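Local coordinates for mandelate racemase / muconate lactonizing enzyme, C-terminal domain protein (Pseudovibrio sp. JE062, PDB 4JHM) that belongs to the enolase superfamily, pairing an antiparallel-sheet capping domain with a TIM-barrel-like domain, at residues T44-E49 with G116-M121. Sequence-based numbering, arbitrary orientation.
Sequences TEDGTE and GKKAGM
Lys118 and Lys117, neighbours in the last turn of a helix, reach separately across to the 44-49 turn, a compact example of how a helix end can be tied to a beta hairpin by long side chains while the backbones stay apart; the nearest CA atoms, those of Thr48 and Lys118, are 7.7 Å from each other. The charged part of the contact is a salt bridge. Lys118 and Asp46 approach from opposite directions, and NZ of Lys118 lies 2.9 Å from OD2 of Asp46, meeting that oxygen from above the carboxylate, 39° out of its plane. Asp46 holds CG between its own backbone N and carbonyl carbon (chi1 59°), which brings the carboxylate back over the turn, where Asp46 OD1 accepts a weak bond of 3.5 Å from Thr48 N.

A hydrogen bond from a charged donor to a neutral carbonyl makes the second link: Lys117, extended beyond CG, delivers NZ to the backbone O of Glu49 at 3.0 Å, with a C=O...N angle of 154°. The same ammonium group forms a salt bridge with Asp113 one turn earlier in the helix, whereas the Glu49 carboxylate pairs with Arg41.

Van der Waals contact fills in between. Thr48 lies across the aliphatic chain of Lys118, its OG1 3.4 Å from Lys118 CE and its CG2 4.0 Å from Lys118 CG.

Just beyond the lysines a Schellman motif closes the helix, with Gly120 as the C-prime residue at positive phi and Met121 N bonded to Gly116 O. At the surface of the N-terminal domain, the contact thus joins the hairpin turn between strands 34-44 and 50-58 to the C-terminal end of helix 100-119, whose Ala119 packs on Ala119 of a second subunit.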
ATOM      1  N   THR A  44      25.860 -28.954  37.935  1.00 98.50           N
ATOM      2  CA  THR A  44      25.317 -28.078  38.973  1.00100.13           C
ATOM      3  C   THR A  44      25.866 -28.429  40.360  1.00102.76           C
ATOM      4  O   THR A  44      26.755 -29.270  40.494  1.00100.67           O
ATOM      5  CB  THR A  44      23.778 -28.148  39.011  1.00100.15           C
ATOM      6  OG1 THR A  44      23.362 -29.511  39.154  1.00102.47           O
ATOM      7  CG2 THR A  44      23.187 -27.575  37.737  1.00 99.81           C
ATOM      8  N   GLU A  45      25.338 -27.770  41.386  1.00105.13           N
ATOM      9  CA  GLU A  45      25.779 -28.001  42.759  1.00108.94           C
ATOM     10  C   GLU A  45      25.328 -29.361  43.283  1.00108.50           C
ATOM     11  O   GLU A  45      26.029 -29.980  44.082  1.00106.78           O
ATOM     12  CB  GLU A  45      25.255 -26.898  43.686  1.00111.58           C
ATOM     13  CG  GLU A  45      25.872 -25.525  43.454  1.00113.53           C
ATOM     14  CD  GLU A  45      27.294 -25.407  43.984  1.00114.43           C
ATOM     15  OE1 GLU A  45      27.623 -24.356  44.574  1.00111.03           O
ATOM     16  OE2 GLU A  45      28.086 -26.356  43.814  1.00118.98           O
ATOM     17  N   ASP A  46      24.164 -29.822  42.835  1.00107.60           N
ATOM     18  CA  ASP A  46      23.595 -31.073  43.336  1.00113.06           C
ATOM     19  C   ASP A  46      23.813 -32.251  42.384  1.00111.97           C
ATOM     20  O   ASP A  46      23.172 -33.296  42.519  1.00109.90           O
ATOM     21  CB  ASP A  46      22.101 -30.903  43.628  1.00115.84           C
ATOM     22  CG  ASP A  46      21.312 -30.475  42.411  1.00114.64           C
ATOM     23  OD1 ASP A  46      21.926 -30.004  41.430  1.00114.78           O
ATOM     24  OD2 ASP A  46      20.071 -30.605  42.441  1.00117.32           O
ATOM     25  N   GLY A  47      24.721 -32.080  41.428  1.00109.50           N
ATOM     26  CA  GLY A  47      25.078 -33.159  40.511  1.00107.92           C
ATOM     27  C   GLY A  47      24.134 -33.285  39.328  1.00103.94           C
ATOM     28  O   GLY A  47      24.298 -34.171  38.490  1.00103.62           O
ATOM     29  N   THR A  48      23.138 -32.408  39.262  1.00 98.15           N
ATOM     30  CA  THR A  48      22.224 -32.385  38.129  1.00 96.54           C
ATOM     31  C   THR A  48      22.970 -31.858  36.909  1.00 93.77           C
ATOM     32  O   THR A  48      23.608 -30.807  36.978  1.00 89.64           O
ATOM     33  CB  THR A  48      20.997 -31.497  38.417  1.00 96.23           C
ATOM     34  OG1 THR A  48      20.281 -32.020  39.543  1.00 95.05           O
ATOM     35  CG2 THR A  48      20.072 -31.435  37.205  1.00 91.39           C
ATOM     36  N   GLU A  49      22.901 -32.591  35.800  1.00 94.36           N
ATOM     37  CA  GLU A  49      23.639 -32.210  34.595  1.00 95.04           C
ATOM     38  C   GLU A  49      22.732 -32.027  33.378  1.00 90.94           C
ATOM     39  O   GLU A  49      21.767 -32.769  33.194  1.00 90.62           O
ATOM     40  CB  GLU A  49      24.747 -33.225  34.291  1.00 97.35           C
ATOM     41  CG  GLU A  49      24.273 -34.575  33.776  1.00 99.51           C
ATOM     42  CD  GLU A  49      25.431 -35.497  33.431  1.00103.26           C
ATOM     43  OE1 GLU A  49      25.344 -36.202  32.401  1.00103.00           O
ATOM     44  OE2 GLU A  49      26.433 -35.504  34.185  1.00 98.35           O
ATOM     45  N   GLY A 116      14.036 -29.658  33.272  1.00 83.82           N
ATOM     46  CA  GLY A 116      13.136 -30.789  33.083  1.00 84.92           C
ATOM     47  C   GLY A 116      13.436 -31.905  34.065  1.00 87.67           C
ATOM     48  O   GLY A 116      12.530 -32.478  34.674  1.00 87.73           O
ATOM     49  N   LYS A 117      14.719 -32.208  34.216  1.00 87.16           N
ATOM     50  CA  LYS A 117      15.159 -33.273  35.101  1.00 89.38           C
ATOM     51  C   LYS A 117      14.823 -32.965  36.555  1.00 90.19           C
ATOM     52  O   LYS A 117      14.450 -33.864  37.306  1.00 88.61           O
ATOM     53  CB  LYS A 117      16.661 -33.512  34.931  1.00 89.53           C
ATOM     54  CG  LYS A 117      17.000 -34.237  33.636  1.00 90.18           C
ATOM     55  CD  LYS A 117      18.496 -34.266  33.365  1.00 90.05           C
ATOM     56  CE  LYS A 117      18.808 -35.009  32.075  1.00 87.00           C
ATOM     57  NZ  LYS A 117      20.240 -34.892  31.688  1.00 85.78           N
ATOM     58  N   LYS A 118      14.947 -31.699  36.944  1.00 89.69           N
ATOM     59  CA  LYS A 118      14.616 -31.283  38.305  1.00 92.35           C
ATOM     60  C   LYS A 118      13.106 -31.208  38.485  1.00 90.67           C
ATOM     61  O   LYS A 118      12.586 -31.444  39.577  1.00 90.27           O
ATOM     62  CB  LYS A 118      15.256 -29.930  38.640  1.00 94.60           C
ATOM     63  CG  LYS A 118      16.761 -29.999  38.846  1.00 98.49           C
ATOM     64  CD  LYS A 118      17.268 -28.883  39.748  1.00100.47           C
ATOM     65  CE  LYS A 118      18.752 -29.049  40.048  1.00101.61           C
ATOM     66  NZ  LYS A 118      19.236 -28.115  41.103  1.00102.39           N
ATOM     67  N   ALA A 119      12.408 -30.879  37.404  1.00 88.39           N
ATOM     68  CA  ALA A 119      10.951 -30.837  37.415  1.00 89.24           C
ATOM     69  C   ALA A 119      10.366 -32.250  37.439  1.00 87.89           C
ATOM     70  O   ALA A 119       9.209 -32.446  37.798  1.00 86.62           O
ATOM     71  CB  ALA A 119      10.436 -30.068  36.206  1.00 86.09           C
ATOM     72  N   GLY A 120      11.172 -33.227  37.042  1.00 87.94           N
ATOM     73  CA  GLY A 120      10.744 -34.617  37.031  1.00 91.34           C
ATOM     74  C   GLY A 120       9.771 -34.943  35.915  1.00 92.56           C
ATOM     75  O   GLY A 120       8.985 -35.882  36.037  1.00 94.47           O
HETATM   76  N   MSE A 121       9.822 -34.176  34.826  1.00 93.65           N
HETATM   77  CA  MSE A 121       8.944 -34.416  33.675  1.00 94.58           C
HETATM   78  C   MSE A 121       9.630 -34.072  32.380  1.00 91.24           C
HETATM   79  O   MSE A 121      10.587 -33.298  32.361  1.00 86.08           O
HETATM   80  CB  MSE A 121       7.636 -33.623  33.780  1.00 96.03           C
HETATM   81  CG  MSE A 121       7.806 -32.222  34.359  1.00 97.73           C
HETATM   82 SE   MSE A 121       6.041 -31.353  34.558  1.00102.97          SE
HETATM   83  CE  MSE A 121       5.244 -32.533  35.921  1.00101.35           C
TER